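PDB 6F2P: paenibacillus xanthan lyase from Paenibacillus, which probably cleaves xanthan by beta-elimination, releasing the terminal pyruvated mannose of its side chains. Local coordinates for residues M16-T21 against A83-G88; A36-A41 against S89-N94; Q929-G934 against M967-T972; T976-D981 against V993-N998. All blocks are in the same frame, centred on the assembly; numbering follows the deposited sequence. Where two conformers were deposited one is given.

In the fold
Interactions 1 and 2 touch each other in the alpha-helical N-terminal domain of the family 8 lyase, with centres about 10 Å apart, and both use the end of helix 68-85 or the loop after it. The first is partly buried and largely water-bridged; the second is a buried contact in which a serine hydroxyl and a leucine of the loop meet a threonine of helix 28-46. Interactions 3 and 4 lie across the chain's centre in the golvesin-type C-terminal domain, where they adjoin through W968 and G997. Both are partly buried: interaction 3 joins two loops by a carboxylate-to-backbone bond, with a calcium ion bound by a main-chain carbonyl at its far end, whereas interaction 4 pairs the edge strand 987-993 with strand 978-984.

Interaction 1 of 4, residues M16-T21 against A83-G88; sequences MLNGGT and AYTTYG
An Asx turn at N18, where helix 4-18 gives way to loop, faces T85 and T86 near the C-terminal end of helix 68-85. With CG between its backbone N and carbonyl carbon (chi1 70°), the N18 amide swings OD1 back over its chain, where it accepts from G20 N at 3.0 Å, the donor tilted 33° from the carbonyl plane. The other branch, ND2, crosses the T85 side chain at about a right angle and lies 3.3 Å from T85 O; T85 OG1 turns back to A81 and L82 of its helix. Water does most of the bridging. One molecule lies 2.8 Å from both N18 O and G20 O and accepts from Y87 N, while a second gives protons to N18 O and T86 OG1, which is also hydrogen-bonded to L82 O. T21 O sits obliquely to the Y87 ring, 3.5 Å from CD1, and Y23 meets that ring edge-to-face. With an alanine in place of N18, G20 N would lose its side-chain acceptor, and the turn through G19 and G20 would probably become less fixed. The Asx turn closes helix 4-18 in the N-terminal helical domain, an alpha/alpha toroid in family 8 lyases.

Interaction 2 of 4, residues A36-A41 against S89-N94; sequences AITVTA and SSLQGN
T38 on helix 28-46 meets an ST turn at S89, in the loop that leads from helix 68-85 to helix 95-111 in the alpha-helical domain. Two side-chain hydroxyls face each other here, T38 OG1 and S89 OG, 2.8 Å apart. S89 holds OG anti to its backbone N (chi1 177°), an extended pose that reaches the helix and still accepts from L91 N at 3.3 Å with a fairly straight N-H. Each hydroxyl has a further partner: T38 OG1 is hydrogen-bonded to V34 O, and S89 OG weakly to A83 O. A water accepts from S90 N and donates to T38 OG1 at 3.2 Å, adding another link to the loop. With OG1 beside the backbone N (chi1 -57°), T38 CG2 is anti to that N and meets other partners. It lies 3.7 Å from S90 OG and 3.9 Å from L91 CD1, the threonine and leucine side chains crossing obliquely. Two linked beta turns, type I from S89 to Q92 and type II from L91 to N94, present L91 to the helix and carry the chain to N94, whose OD1 caps L97 N at the start of helix 95-111. L91 has CG beside its backbone N (chi1 -77°) and an extended second torsion, which lays CD1 along the helix surface, 3.7 Å from T38 O and 4.0 Å from A41 CB.

Interaction 3 of 4, residues Q929-G934 against M967-T972; sequences QTDRYG and MWAAHT. With CA (calcium ion), chain G.
D931 reaches across from the loop between strands 924-926 and 937-939 of the golvesin-type C-terminal domain to A969 and A970, in a chain segment running almost exactly the other way. Its CB lies over A969, 3.3 Å from CA and 3.7 Å from the methyl CB. CG, one bond on, comes closest to A970 N. At the tip, OD2 accepts from that A970 N at 2.7 Å; the bond is bent, with an angle of 131° at the hydrogen, and the donor stands above the carboxylate plane. Beside it, Q929 bends at its second torsion and brings OE1 over one face of the H971 ring, 3.2 Å above the plane and offset toward the rim, with T972 OG1 over the opposite face. At the other end of the contact M967 SD lies 3.8 Å from Y933 CB. Y933 turns its backbone O to the calcium ion at 2.3 Å, in a site completed by D910, N911, D936 and D1032. The chemistry thus divides within one loop: the D931 carboxylate engages a backbone N-H of the facing segment, well away from the metal, while the loop's share in binding calcium comes from main-chain carbonyls.

Interaction 4 of 4, residues T976-D981 against V993-N998; sequences TNVPVD and VNQQGN
V978 and V993 form an antiparallel hydrogen-bonded pair, and their side chains, on the same face of the sheet, cross at a slant. The backbone bonds run both ways: V978 N gives to V993 O at 3.0 Å, and V993 N gives to V978 O at 2.7 Å. V993 has CG1 beside its backbone N (chi1 -67°), which puts CG2 between that N and the carbonyl carbon and sets this methyl against V978 CB at 3.7 Å and against V980 CG2 at the same separation. Q995, past the strand end, lies at roughly a right angle to V978, its extended chain passing the methyl CG2 with OE1 3.6 Å away; its NE2 bonds to V1030 O. An alanine in place of V978 would lack both methyls, and a gap would probably open beneath the Q995 chain, with the amide less firmly bedded. Beyond the paired strands T976 and N994 lie side by side, pointing the same way, T976 CG2 3.4 Å from N994 OD1. That oxygen also takes a weak bond from Q996 N, and N994 CA makes a C-H...O contact with T976 O. T976 OG1 turns elsewhere, to N1026. In the golvesin-type C-terminal domain, strand 987-993 is outermost in its five-stranded sheet, and strand 978-984 lies between it and strand 1017-1021. V978 packs on I1020, V980 on I1018, and both V980 and V993 touch L1005 of strand 1003-1010 in the domain's other sheet, while W968 from the loop after strand 960-967 packs against V993 and Q995.

Interaction 1 of 4, residues M16-T21 against A83-G88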
loop_
_atom_site.group_PDB
_atom_site.type_symbol
_atom_site.label_atom_id
_atom_site.label_comp_id
_atom_site.label_asym_id
_atom_site.label_seq_id
_atom_site.Cartn_x
_atom_site.Cartn_y
_atom_site.Cartn_z
ATOM N N MET A 16 9.085 29.132 25.989
ATOM C CA MET A 16 9.364 27.833 25.366
ATOM C C MET A 16 10.869 27.607 25.293
ATOM O O MET A 16 11.362 26.499 25.502
ATOM C CB MET A 16 8.774 27.742 23.958
ATOM C CG MET A 16 7.275 27.929 23.875
ATOM S SD MET A 16 6.732 28.126 22.165
ATOM C CE MET A 16 6.804 26.429 21.587
ATOM N N LEU A 17 11.597 28.672 24.983
ATOM C CA LEU A 17 13.048 28.603 24.911
ATOM C C LEU A 17 13.710 28.335 26.269
ATOM O O LEU A 17 14.582 27.474 26.379
ATOM C CB LEU A 17 13.602 29.885 24.305
ATOM C CG LEU A 17 13.177 30.206 22.875
ATOM C CD1 LEU A 17 13.806 31.523 22.453
ATOM C CD2 LEU A 17 13.603 29.097 21.940
ATOM N N ASN A 18 13.297 29.054 27.310
ATOM C CA ASN A 18 14.030 28.972 28.574
ATOM C C ASN A 18 13.284 28.360 29.762
ATOM O O ASN A 18 13.845 28.246 30.848
ATOM C CB ASN A 18 14.637 30.330 28.958
ATOM C CG ASN A 18 13.594 31.348 29.373
ATOM O OD1 ASN A 18 12.415 31.030 29.526
ATOM N ND2 ASN A 18 14.028 32.583 29.567
ATOM N N GLY A 19 12.025 27.985 29.561
ATOM C CA GLY A 19 11.273 27.301 30.600
ATOM C C GLY A 19 10.405 28.194 31.471
ATOM O O GLY A 19 9.661 27.696 32.321
ATOM N N GLY A 20 10.494 29.508 31.267
ATOM C CA GLY A 20 9.660 30.444 31.999
ATOM C C GLY A 20 10.424 31.213 33.050
ATOM O O GLY A 20 11.617 30.996 33.236
ATOM N N THR A 21 9.729 32.111 33.742
ATOM C CA THR A 21 10.359 33.014 34.707
ATOM C C THR A 21 10.802 32.284 35.966
ATOM O O THR A 21 11.777 32.665 36.621
ATOM C CB THR A 21 9.397 34.147 35.110
ATOM O OG1 THR A 21 9.000 34.873 33.942
ATOM C CG2 THR A 21 10.068 35.109 36.078
ATOM N N ALA A 83 21.795 30.631 28.839
ATOM C CA ALA A 83 22.232 30.618 30.234
ATOM C C ALA A 83 22.001 31.989 30.855
ATOM O O ALA A 83 21.601 32.098 32.013
ATOM C CB ALA A 83 23.693 30.217 30.351
ATOM N N TYR A 84 22.253 33.030 30.069
ATOM C CA TYR A 84 22.052 34.387 30.537
ATOM C C TYR A 84 20.647 34.598 31.089
ATOM O O TYR A 84 20.466 35.331 32.066
ATOM C CB TYR A 84 22.321 35.399 29.426
ATOM C CG TYR A 84 22.024 36.806 29.866
ATOM C CD1 TYR A 84 22.866 37.463 30.754
ATOM C CD2 TYR A 84 20.891 37.476 29.415
ATOM C CE1 TYR A 84 22.597 38.755 31.175
ATOM C CE2 TYR A 84 20.613 38.766 29.830
ATOM C CZ TYR A 84 21.473 39.399 30.713
ATOM O OH TYR A 84 21.213 40.677 31.134
ATOM N N THR A 85 19.662 33.942 30.475
ATOM C CA THR A 85 18.260 34.171 30.818
ATOM C C THR A 85 17.613 33.003 31.549
ATOM O O THR A 85 16.415 33.024 31.809
ATOM C CB THR A 85 17.419 34.448 29.566
ATOM O OG1 THR A 85 17.510 33.331 28.677
ATOM C CG2 THR A 85 17.924 35.672 28.846
ATOM N N THR A 86 18.395 31.981 31.869
ATOM C CA THR A 86 17.846 30.785 32.497
ATOM C C THR A 86 17.765 30.927 34.014
ATOM O O THR A 86 18.781 31.082 34.704
ATOM C CB THR A 86 18.650 29.514 32.123
ATOM O OG1 THR A 86 18.494 29.242 30.728
ATOM C CG2 THR A 86 18.160 28.307 32.914
ATOM N N TYR A 87 16.540 30.882 34.517
ATOM C CA TYR A 87 16.297 30.871 35.943
ATOM C C TYR A 87 17.036 29.716 36.584
ATOM O O TYR A 87 16.830 28.561 36.215
ATOM C CB TYR A 87 14.806 30.711 36.217
ATOM C CG TYR A 87 14.486 30.638 37.680
ATOM C CD1 TYR A 87 14.553 31.771 38.476
ATOM C CD2 TYR A 87 14.130 29.436 38.276
ATOM C CE1 TYR A 87 14.264 31.714 39.825
ATOM C CE2 TYR A 87 13.836 29.369 39.629
ATOM C CZ TYR A 87 13.905 30.513 40.395
ATOM O OH TYR A 87 13.619 30.458 41.734
ATOM N N GLY A 88 17.896 30.033 37.545
ATOM C CA GLY A 88 18.617 29.020 38.291
ATOM C C GLY A 88 20.048 28.880 37.822
ATOM O O GLY A 88 20.871 28.239 38.480
HETATM O O HOH W 1 14.301 30.494 32.431
HETATM O O HOH W 2 16.216 27.221 29.916
HETATM O O HOH W 3 14.182 33.327 33.237
#

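Interaction 2 of 4, residues A36-A41 against S89-N94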
loop_
_atom_site.group_PDB
_atom_site.type_symbol
_atom_site.label_atom_id
_atom_site.label_comp_id
_atom_site.label_asym_id
_atom_site.label_seq_id
_atom_site.Cartn_x
_atom_site.Cartn_y
_atom_site.Cartn_z
ATOM N N ALA A 36 23.617 21.856 32.670
ATOM C CA ALA A 36 24.051 21.608 31.297
ATOM C C ALA A 36 24.057 22.891 30.468
ATOM O O ALA A 36 25.007 23.158 29.719
ATOM C CB ALA A 36 23.171 20.566 30.651
ATOM N N ILE A 37 23.004 23.686 30.620
ATOM C CA ILE A 37 22.906 24.976 29.941
ATOM C C ILE A 37 24.036 25.914 30.352
ATOM O O ILE A 37 24.671 26.558 29.503
ATOM C CB ILE A 37 21.550 25.639 30.226
ATOM C CG1 ILE A 37 20.432 24.858 29.521
ATOM C CG2 ILE A 37 21.558 27.086 29.799
ATOM C CD1 ILE A 37 19.036 25.361 29.825
ATOM N N THR A 38 24.296 25.975 31.657
ATOM C CA THR A 38 25.343 26.837 32.201
ATOM C C THR A 38 26.723 26.436 31.681
ATOM O O THR A 38 27.487 27.275 31.190
ATOM C CB THR A 38 25.361 26.786 33.733
ATOM O OG1 THR A 38 24.072 27.164 34.247
ATOM C CG2 THR A 38 26.435 27.718 34.275
ATOM N N VAL A 39 27.034 25.148 31.791
ATOM C CA VAL A 39 28.334 24.639 31.374
ATOM C C VAL A 39 28.601 24.918 29.894
ATOM O O VAL A 39 29.683 25.399 29.530
ATOM C CB VAL A 39 28.453 23.130 31.649
ATOM C CG1 VAL A 39 29.705 22.561 31.008
ATOM C CG2 VAL A 39 28.452 22.874 33.141
ATOM N N THR A 40 27.609 24.630 29.053
ATOM C CA THR A 40 27.727 24.856 27.616
ATOM C C THR A 40 28.015 26.323 27.316
ATOM O O THR A 40 28.910 26.644 26.527
ATOM C CB THR A 40 26.456 24.396 26.859
ATOM O OG1 THR A 40 26.380 22.968 26.868
ATOM C CG2 THR A 40 26.493 24.856 25.425
ATOM N N ALA A 41 27.267 27.215 27.958
ATOM C CA ALA A 41 27.486 28.642 27.768
ATOM C C ALA A 41 28.892 29.055 28.194
ATOM O O ALA A 41 29.566 29.793 27.473
ATOM C CB ALA A 41 26.461 29.438 28.514
ATOM N N SER A 89 20.348 29.479 36.675
ATOM C CA SER A 89 21.689 29.400 36.111
ATOM C C SER A 89 22.637 30.336 36.856
ATOM O O SER A 89 22.292 31.496 37.126
ATOM C CB SER A 89 21.661 29.765 34.624
ATOM O OG SER A 89 22.970 29.747 34.081
ATOM N N SER A 90 23.836 29.850 37.170
ATOM C CA SER A 90 24.805 30.677 37.886
ATOM C C SER A 90 25.303 31.806 37.003
ATOM O O SER A 90 26.027 32.683 37.457
ATOM C CB SER A 90 25.986 29.851 38.413
ATOM O OG SER A 90 26.934 29.587 37.399
ATOM N N LEU A 91 24.904 31.778 35.738
ATOM C CA LEU A 91 25.260 32.822 34.792
ATOM C C LEU A 91 24.083 33.736 34.495
ATOM O O LEU A 91 24.191 34.620 33.647
ATOM C CB LEU A 91 25.737 32.206 33.480
ATOM C CG LEU A 91 27.148 31.636 33.454
ATOM C CD1 LEU A 91 27.344 30.835 32.180
ATOM C CD2 LEU A 91 28.150 32.775 33.536
ATOM N N GLN A 92 22.955 33.526 35.167
ATOM C CA GLN A 92 21.785 34.348 34.872
ATOM C C GLN A 92 22.037 35.806 35.223
ATOM O O GLN A 92 22.473 36.121 36.323
ATOM C CB GLN A 92 20.539 33.851 35.597
ATOM C CG GLN A 92 19.282 34.655 35.249
ATOM C CD GLN A 92 18.073 34.229 36.067
ATOM O OE1 GLN A 92 18.210 33.626 37.131
ATOM N NE2 GLN A 92 16.881 34.534 35.565
ATOM N N GLY A 93 21.790 36.687 34.265
ATOM C CA GLY A 93 21.899 38.111 34.498
ATOM C C GLY A 93 23.322 38.642 34.495
ATOM O O GLY A 93 23.539 39.838 34.711
ATOM N N ASN A 94 24.286 37.759 34.246
ATOM C CA ASN A 94 25.694 38.145 34.204
ATOM C C ASN A 94 25.965 39.282 33.212
ATOM O O ASN A 94 25.713 39.146 32.014
ATOM C CB ASN A 94 26.542 36.933 33.852
ATOM C CG ASN A 94 28.020 37.188 34.021
ATOM O OD1 ASN A 94 28.615 38.006 33.308
ATOM N ND2 ASN A 94 28.634 36.466 34.952
HETATM O O HOH W 4 23.757 26.644 37.384
#

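Interaction 3 of 4, residues Q929-G934 against M967-T972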
loop_
_atom_site.group_PDB
_atom_site.type_symbol
_atom_site.label_atom_id
_atom_site.label_comp_id
_atom_site.label_asym_id
_atom_site.label_seq_id
_atom_site.Cartn_x
_atom_site.Cartn_y
_atom_site.Cartn_z
ATOM N N GLN A 929 -28.793 -44.849 -44.920
ATOM C CA GLN A 929 -29.051 -43.800 -45.911
ATOM C C GLN A 929 -27.950 -42.726 -46.025
ATOM O O GLN A 929 -27.709 -42.199 -47.119
ATOM C CB GLN A 929 -30.415 -43.137 -45.662
ATOM C CG GLN A 929 -31.602 -43.794 -46.399
ATOM C CD GLN A 929 -32.038 -43.005 -47.629
ATOM O OE1 GLN A 929 -32.563 -43.566 -48.595
ATOM N NE2 GLN A 929 -31.824 -41.694 -47.594
ATOM N N THR A 930 -27.281 -42.431 -44.906
ATOM C CA THR A 930 -26.383 -41.264 -44.766
ATOM C C THR A 930 -27.074 -39.944 -45.110
ATOM O O THR A 930 -26.449 -39.019 -45.650
ATOM C CB THR A 930 -25.054 -41.366 -45.567
ATOM O OG1 THR A 930 -25.311 -41.199 -46.965
ATOM C CG2 THR A 930 -24.363 -42.689 -45.319
ATOM N N ASP A 931 -28.362 -39.867 -44.772
ATOM C CA ASP A 931 -29.138 -38.634 -44.882
ATOM C C ASP A 931 -28.972 -37.852 -43.592
ATOM O O ASP A 931 -29.794 -37.013 -43.237
ATOM C CB ASP A 931 -30.598 -38.909 -45.181
ATOM C CG ASP A 931 -30.954 -38.657 -46.633
ATOM O OD1 ASP A 931 -30.179 -37.961 -47.331
ATOM O OD2 ASP A 931 -32.018 -39.147 -47.074
ATOM N N ARG A 932 -27.915 -38.206 -42.869
ATOM C CA ARG A 932 -27.206 -37.309 -41.958
ATOM C C ARG A 932 -27.698 -37.206 -40.517
ATOM O O ARG A 932 -28.448 -38.051 -40.013
ATOM C CB ARG A 932 -27.030 -35.910 -42.579
ATOM C CG ARG A 932 -26.438 -35.897 -43.995
ATOM C CD ARG A 932 -25.002 -35.428 -44.019
ATOM N NE ARG A 932 -24.834 -34.150 -43.341
ATOM C CZ ARG A 932 -24.068 -33.978 -42.271
ATOM N NH1 ARG A 932 -23.402 -35.009 -41.766
ATOM N NH2 ARG A 932 -23.963 -32.782 -41.712
ATOM N N TYR A 933 -27.249 -36.119 -39.896
ATOM C CA TYR A 933 -27.164 -35.950 -38.446
ATOM C C TYR A 933 -26.926 -37.130 -37.502
ATOM O O TYR A 933 -27.822 -37.921 -37.204
ATOM C CB TYR A 933 -28.084 -34.873 -37.865
ATOM C CG TYR A 933 -27.264 -34.014 -36.935
ATOM C CD1 TYR A 933 -26.551 -32.916 -37.413
ATOM C CD2 TYR A 933 -27.123 -34.355 -35.598
ATOM C CE1 TYR A 933 -25.764 -32.148 -36.561
ATOM C CE2 TYR A 933 -26.348 -33.605 -34.747
ATOM C CZ TYR A 933 -25.669 -32.501 -35.227
ATOM O OH TYR A 933 -24.895 -31.757 -34.361
ATOM N N GLY A 934 -25.682 -37.180 -37.022
ATOM C CA GLY A 934 -25.192 -38.228 -36.147
ATOM C C GLY A 934 -24.775 -39.446 -36.948
ATOM O O GLY A 934 -24.604 -39.382 -38.170
ATOM N N MET A 967 -33.918 -32.134 -39.566
ATOM C CA MET A 967 -33.306 -32.949 -40.599
ATOM C C MET A 967 -33.839 -34.365 -40.467
ATOM O O MET A 967 -34.218 -34.786 -39.372
ATOM C CB MET A 967 -31.791 -32.940 -40.429
ATOM C CG MET A 967 -31.024 -33.720 -41.478
ATOM S SD MET A 967 -29.259 -33.489 -41.252
ATOM C CE MET A 967 -29.126 -31.723 -41.526
ATOM N N TRP A 968 -33.881 -35.093 -41.579
ATOM C CA TRP A 968 -34.332 -36.479 -41.564
ATOM C C TRP A 968 -33.761 -37.268 -42.743
ATOM O O TRP A 968 -33.142 -36.699 -43.648
ATOM C CB TRP A 968 -35.865 -36.548 -41.564
ATOM C CG TRP A 968 -36.502 -35.776 -42.688
ATOM C CD1 TRP A 968 -36.445 -36.068 -44.022
ATOM C CD2 TRP A 968 -37.294 -34.588 -42.573
ATOM N NE1 TRP A 968 -37.149 -35.135 -44.744
ATOM C CE2 TRP A 968 -37.681 -34.215 -43.879
ATOM C CE3 TRP A 968 -37.714 -33.802 -41.493
ATOM C CZ2 TRP A 968 -38.467 -33.091 -44.134
ATOM C CZ3 TRP A 968 -38.493 -32.684 -41.748
ATOM C CH2 TRP A 968 -38.863 -32.341 -43.059
ATOM N N ALA A 969 -33.987 -38.581 -42.722
ATOM C CA ALA A 969 -33.556 -39.475 -43.794
ATOM C C ALA A 969 -34.642 -39.703 -44.855
ATOM O O ALA A 969 -35.615 -40.423 -44.618
ATOM C CB ALA A 969 -33.081 -40.798 -43.214
ATOM N N ALA A 970 -34.465 -39.101 -46.029
ATOM C CA ALA A 970 -35.493 -39.138 -47.070
ATOM C C ALA A 970 -35.360 -40.352 -47.983
ATOM O O ALA A 970 -34.256 -40.848 -48.207
ATOM C CB ALA A 970 -35.470 -37.851 -47.890
ATOM N N HIS A 971 -36.485 -40.830 -48.512
ATOM C CA HIS A 971 -36.451 -41.925 -49.483
ATOM C C HIS A 971 -37.664 -41.944 -50.415
ATOM O O HIS A 971 -37.871 -41.017 -51.196
ATOM C CB HIS A 971 -36.291 -43.280 -48.789
ATOM C CG HIS A 971 -35.598 -44.308 -49.633
ATOM N ND1 HIS A 971 -35.612 -45.654 -49.332
ATOM C CD2 HIS A 971 -34.866 -44.185 -50.766
ATOM C CE1 HIS A 971 -34.924 -46.315 -50.245
ATOM N NE2 HIS A 971 -34.460 -45.448 -51.126
ATOM N N THR A 972 -38.442 -43.020 -50.350
ATOM C CA THR A 972 -39.673 -43.136 -51.127
ATOM C C THR A 972 -40.711 -43.885 -50.303
ATOM O O THR A 972 -41.917 -43.708 -50.482
ATOM C CB THR A 972 -39.463 -43.880 -52.468
ATOM O OG1 THR A 972 -38.503 -44.931 -52.292
ATOM C CG2 THR A 972 -38.966 -42.919 -53.543
HETATM CA CA CA G . -29.293 -38.905 -35.680
#

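Interaction 4 of 4, residues T976-D981 against V993-N998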
loop_
_atom_site.group_PDB
_atom_site.type_symbol
_atom_site.label_atom_id
_atom_site.label_comp_id
_atom_site.label_asym_id
_atom_site.label_seq_id
_atom_site.Cartn_x
_atom_site.Cartn_y
_atom_site.Cartn_z
ATOM N N THR A 976 -45.648 -38.979 -46.167
ATOM C CA THR A 976 -45.664 -37.653 -46.781
ATOM C C THR A 976 -46.342 -36.639 -45.867
ATOM O O THR A 976 -46.327 -35.434 -46.132
ATOM C CB THR A 976 -46.400 -37.670 -48.140
ATOM O OG1 THR A 976 -47.751 -38.113 -47.957
ATOM C CG2 THR A 976 -45.710 -38.605 -49.106
ATOM N N ASN A 977 -46.933 -37.140 -44.789
ATOM C CA ASN A 977 -47.752 -36.319 -43.909
ATOM C C ASN A 977 -47.387 -36.499 -42.442
ATOM O O ASN A 977 -48.258 -36.713 -41.598
ATOM C CB ASN A 977 -49.239 -36.626 -44.134
ATOM C CG ASN A 977 -49.577 -38.095 -43.914
ATOM O OD1 ASN A 977 -48.720 -38.968 -44.049
ATOM N ND2 ASN A 977 -50.830 -38.369 -43.565
ATOM N N VAL A 978 -46.097 -36.404 -42.137
ATOM C CA VAL A 978 -45.640 -36.564 -40.764
ATOM C C VAL A 978 -46.014 -35.343 -39.934
ATOM O O VAL A 978 -45.548 -34.239 -40.219
ATOM C CB VAL A 978 -44.122 -36.782 -40.701
ATOM C CG1 VAL A 978 -43.683 -37.048 -39.264
ATOM C CG2 VAL A 978 -43.722 -37.928 -41.618
ATOM N N PRO A 979 -46.867 -35.536 -38.913
ATOM C CA PRO A 979 -47.268 -34.425 -38.042
ATOM C C PRO A 979 -46.175 -34.074 -37.034
ATOM O O PRO A 979 -45.667 -34.952 -36.335
ATOM C CB PRO A 979 -48.505 -34.973 -37.321
ATOM C CG PRO A 979 -48.305 -36.439 -37.298
ATOM C CD PRO A 979 -47.563 -36.788 -38.564
ATOM N N VAL A 980 -45.810 -32.796 -36.979
ATOM C CA VAL A 980 -44.786 -32.324 -36.054
ATOM C C VAL A 980 -45.328 -31.198 -35.182
ATOM O O VAL A 980 -45.828 -30.198 -35.692
ATOM C CB VAL A 980 -43.545 -31.815 -36.807
ATOM C CG1 VAL A 980 -42.474 -31.367 -35.820
ATOM C CG2 VAL A 980 -43.009 -32.896 -37.729
ATOM N N ASP A 981 -45.240 -31.368 -33.866
ATOM C CA ASP A 981 -45.625 -30.310 -32.937
ATOM C C ASP A 981 -44.421 -29.487 -32.520
ATOM O O ASP A 981 -43.339 -30.023 -32.300
ATOM C CB ASP A 981 -46.287 -30.887 -31.686
ATOM C CG ASP A 981 -47.603 -31.549 -31.983
ATOM O OD1 ASP A 981 -48.257 -31.150 -32.972
ATOM O OD2 ASP A 981 -47.982 -32.472 -31.231
ATOM N N VAL A 993 -44.855 -32.615 -42.279
ATOM C CA VAL A 993 -43.662 -32.618 -43.128
ATOM C C VAL A 993 -43.637 -33.827 -44.077
ATOM O O VAL A 993 -44.053 -34.931 -43.709
ATOM C CB VAL A 993 -42.349 -32.532 -42.301
ATOM C CG1 VAL A 993 -42.241 -31.181 -41.624
ATOM C CG2 VAL A 993 -42.276 -33.643 -41.267
ATOM N N ASN A 994 -43.162 -33.603 -45.299
ATOM C CA ASN A 994 -43.065 -34.659 -46.304
ATOM C C ASN A 994 -41.673 -35.288 -46.328
ATOM O O ASN A 994 -40.756 -34.772 -46.974
ATOM C CB ASN A 994 -43.427 -34.108 -47.681
ATOM C CG ASN A 994 -43.407 -35.169 -48.755
ATOM O OD1 ASN A 994 -43.303 -36.356 -48.463
ATOM N ND2 ASN A 994 -43.512 -34.745 -50.010
ATOM N N GLN A 995 -41.534 -36.413 -45.629
ATOM C CA GLN A 995 -40.230 -37.029 -45.387
ATOM C C GLN A 995 -39.692 -37.897 -46.521
ATOM O O GLN A 995 -38.633 -38.507 -46.383
ATOM C CB GLN A 995 -40.245 -37.834 -44.085
ATOM C CG GLN A 995 -40.090 -36.983 -42.848
ATOM C CD GLN A 995 -40.054 -37.803 -41.583
ATOM O OE1 GLN A 995 -40.295 -39.007 -41.608
ATOM N NE2 GLN A 995 -39.746 -37.159 -40.463
ATOM N N GLN A 996 -40.405 -37.968 -47.638
ATOM C CA GLN A 996 -39.828 -38.624 -48.806
ATOM C C GLN A 996 -39.185 -37.575 -49.712
ATOM O O GLN A 996 -39.305 -37.618 -50.935
ATOM C CB GLN A 996 -40.858 -39.488 -49.545
ATOM C CG GLN A 996 -42.092 -38.757 -50.025
ATOM C CD GLN A 996 -43.001 -39.643 -50.853
ATOM O OE1 GLN A 996 -43.382 -40.738 -50.427
ATOM N NE2 GLN A 996 -43.351 -39.176 -52.047
ATOM N N GLY A 997 -38.491 -36.633 -49.080
ATOM C CA GLY A 997 -37.856 -35.527 -49.770
ATOM C C GLY A 997 -37.167 -34.599 -48.786
ATOM O O GLY A 997 -37.454 -34.637 -47.588
ATOM N N ASN A 998 -36.253 -33.775 -49.292
ATOM C CA ASN A 998 -35.496 -32.827 -48.471
ATOM C C ASN A 998 -34.778 -33.463 -47.276
ATOM O O ASN A 998 -34.790 -32.924 -46.165
ATOM C CB ASN A 998 -36.393 -31.677 -48.004
ATOM C CG ASN A 998 -37.047 -30.945 -49.157
ATOM O OD1 ASN A 998 -38.277 -30.815 -49.211
ATOM N ND2 ASN A 998 -36.228 -30.460 -50.092
#